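Cas13d (uncultured Ruminococcus sp, PDB 6IV9) binds CRISPR RNA and, as a Cas13-type effector with two HEPN domains, matures that RNA and cleaves the target RNA it recognises. Local coordinates at residues N737-N742 and T830-L835. The protein carries 2 engineered substitutions. Residues are numbered along the deposited sequence; the frame is centred on the assembly and turned at random. Where two conformers were deposited one is given.
Sequences NLVNVN and TVVREL. With nucleotides of chain B.
Leu738 and Leu835 meet tip to tip in the buried seam between the long helix 713-760 and the short helix 830-833 and the start of the next, 835-838. The CD1 methyl of Leu738 ends 3.7 Å from CD1 of Leu835 and lies almost as near that residue's CG and CD2, covering the fork of the second leucine. A second apolar contact lies beside it, where CG2 of Val832 packs against CG2 of Val739 at 3.9 Å and stands 4.2 Å from CB of Leu738. This methyl of Val832 is held anti to the carbonyl carbon (chi1 179° for CG1), which directs it between the two residues of the facing helix. Tyr192 from helix 168-197 and Tyr634 and Tyr638 from helix 630-638 close the valine side of the seam.

No direct hydrogen bond joins the two segments; a water does so instead. It donates to Asn742 OD1 at 2.8 Å and accepts from the backbone Val831 N at 3.1 Å, satisfying an amide in the first turn of helix 830-833. The same carboxamide also bonds to Tyr852 and to the carbonyl of Ile826, which fixes its rotation.

Nearly one and a half turns before Asn742, Asn737 points away from this seam and faces the RNA. Its ND2 donates to OP2 of nucleotide A37 of chain B at 3.2 Å, with an N-H...O angle of 158°, and also bonds to the carbonyl of Leu733. A leucine in its place would probably cost OP2 this N-H donor and the carbonyl of Leu733 its side-chain amide partner, weakening the hold on the nucleotide.

Helix 713-760 thus has two working sides, one packed into the mainly helical body of this CRISPR effector and the other contributing to its crRNA-binding surface.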
# COMPACT_ATOMS: atom_id res chain seq x y z
N ASN A 737 5.21 9.43 6.41
CA ASN A 737 3.97 10.25 6.41
C ASN A 737 3.98 11.23 5.23
O ASN A 737 2.94 11.42 4.65
CB ASN A 737 3.67 10.86 7.76
CG ASN A 737 2.85 9.91 8.58
OD1 ASN A 737 1.67 9.77 8.35
ND2 ASN A 737 3.48 9.21 9.50
N LEU A 738 5.11 11.85 4.94
CA LEU A 738 5.22 12.80 3.81
C LEU A 738 5.08 12.09 2.46
O LEU A 738 4.45 12.62 1.58
CB LEU A 738 6.53 13.57 3.95
CG LEU A 738 6.56 14.53 5.13
CD1 LEU A 738 7.93 15.15 5.29
CD2 LEU A 738 5.49 15.58 4.98
N VAL A 739 5.67 10.91 2.33
CA VAL A 739 5.52 10.13 1.07
C VAL A 739 4.03 9.79 0.89
O VAL A 739 3.53 9.90 -0.20
CB VAL A 739 6.38 8.85 1.11
CG1 VAL A 739 6.04 7.90 -0.02
CG2 VAL A 739 7.86 9.18 1.11
N ASN A 740 3.37 9.43 1.98
CA ASN A 740 1.93 9.08 2.01
C ASN A 740 1.08 10.30 1.66
O ASN A 740 0.13 10.15 0.95
CB ASN A 740 1.52 8.39 3.30
CG ASN A 740 2.09 6.99 3.43
OD1 ASN A 740 2.62 6.45 2.48
ND2 ASN A 740 1.99 6.43 4.60
N VAL A 741 1.42 11.47 2.18
CA VAL A 741 0.67 12.70 1.80
C VAL A 741 0.87 12.94 0.31
O VAL A 741 -0.06 13.23 -0.38
CB VAL A 741 1.16 13.93 2.58
CG1 VAL A 741 0.60 15.20 1.99
CG2 VAL A 741 0.87 13.84 4.06
N ASN A 742 2.09 12.76 -0.17
CA ASN A 742 2.41 13.01 -1.59
C ASN A 742 1.59 12.09 -2.49
O ASN A 742 1.15 12.52 -3.52
CB ASN A 742 3.89 12.82 -1.91
CG ASN A 742 4.20 13.36 -3.28
OD1 ASN A 742 4.20 14.56 -3.48
ND2 ASN A 742 4.42 12.48 -4.23
N THR A 830 9.42 15.94 -4.76
CA THR A 830 10.30 17.10 -4.45
C THR A 830 10.19 17.49 -2.98
O THR A 830 11.17 17.87 -2.40
CB THR A 830 9.97 18.29 -5.35
OG1 THR A 830 10.10 17.80 -6.67
CG2 THR A 830 10.89 19.46 -5.10
N VAL A 831 9.01 17.36 -2.40
CA VAL A 831 8.85 17.76 -0.98
C VAL A 831 9.76 16.87 -0.14
O VAL A 831 10.36 17.37 0.77
CB VAL A 831 7.39 17.61 -0.55
CG1 VAL A 831 7.25 17.62 0.95
CG2 VAL A 831 6.51 18.67 -1.18
N VAL A 832 9.76 15.58 -0.40
CA VAL A 832 10.63 14.66 0.37
C VAL A 832 12.09 14.96 0.06
O VAL A 832 12.87 15.06 0.96
CB VAL A 832 10.28 13.19 0.13
CG1 VAL A 832 11.21 12.29 0.92
CG2 VAL A 832 8.85 12.93 0.50
N ARG A 833 12.40 15.02 -1.23
CA ARG A 833 13.80 15.54 -1.60
C ARG A 833 14.43 16.81 -1.06
O ARG A 833 15.53 16.75 -0.60
CB ARG A 833 13.92 15.55 -3.12
CG ARG A 833 15.34 15.78 -3.61
CD ARG A 833 15.46 15.67 -5.10
NE ARG A 833 15.74 14.29 -5.46
CZ ARG A 833 16.96 13.77 -5.52
NH1 ARG A 833 18.00 14.55 -5.71
NH2 ARG A 833 17.12 12.47 -5.39
N GLU A 834 13.59 17.83 -0.90
CA GLU A 834 13.96 19.19 -0.43
C GLU A 834 13.51 19.44 1.01
O GLU A 834 13.56 20.56 1.42
CB GLU A 834 13.26 20.17 -1.36
CG GLU A 834 13.65 20.02 -2.81
CD GLU A 834 15.10 20.34 -3.09
OE1 GLU A 834 15.56 21.36 -2.61
OE2 GLU A 834 15.75 19.57 -3.78
N LEU A 835 13.14 18.40 1.74
CA LEU A 835 12.59 18.55 3.10
C LEU A 835 13.58 19.28 4.00
O LEU A 835 13.19 20.21 4.66
CB LEU A 835 12.45 17.14 3.66
CG LEU A 835 11.21 16.81 4.47
CD1 LEU A 835 11.55 15.80 5.54
CD2 LEU A 835 10.53 18.03 5.04
P A B 37 0.98 7.01 11.67
OP1 A B 37 1.31 8.27 12.31
OP2 A B 37 1.87 6.63 10.51
O5' A B 37 1.03 5.85 12.76
C5' A B 37 2.33 5.45 13.25
C4' A B 37 2.41 3.97 13.56
O4' A B 37 1.42 3.66 14.57
C3' A B 37 2.13 3.06 12.36
O3' A B 37 2.99 1.92 12.46
C2' A B 37 0.67 2.65 12.55
O2' A B 37 0.33 1.39 12.02
C1' A B 37 0.53 2.65 14.08
N9 A B 37 -0.80 3.04 14.49
C8 A B 37 -1.33 4.31 14.51
N7 A B 37 -2.56 4.36 14.96
C5 A B 37 -2.87 3.03 15.21
C6 A B 37 -4.03 2.41 15.69
N6 A B 37 -5.15 3.07 15.98
N1 A B 37 -4.02 1.06 15.83
C2 A B 37 -2.89 0.40 15.55
N3 A B 37 -1.74 0.87 15.08
C4 A B 37 -1.79 2.21 14.96
O HOH W 1 6.41 16.22 -3.63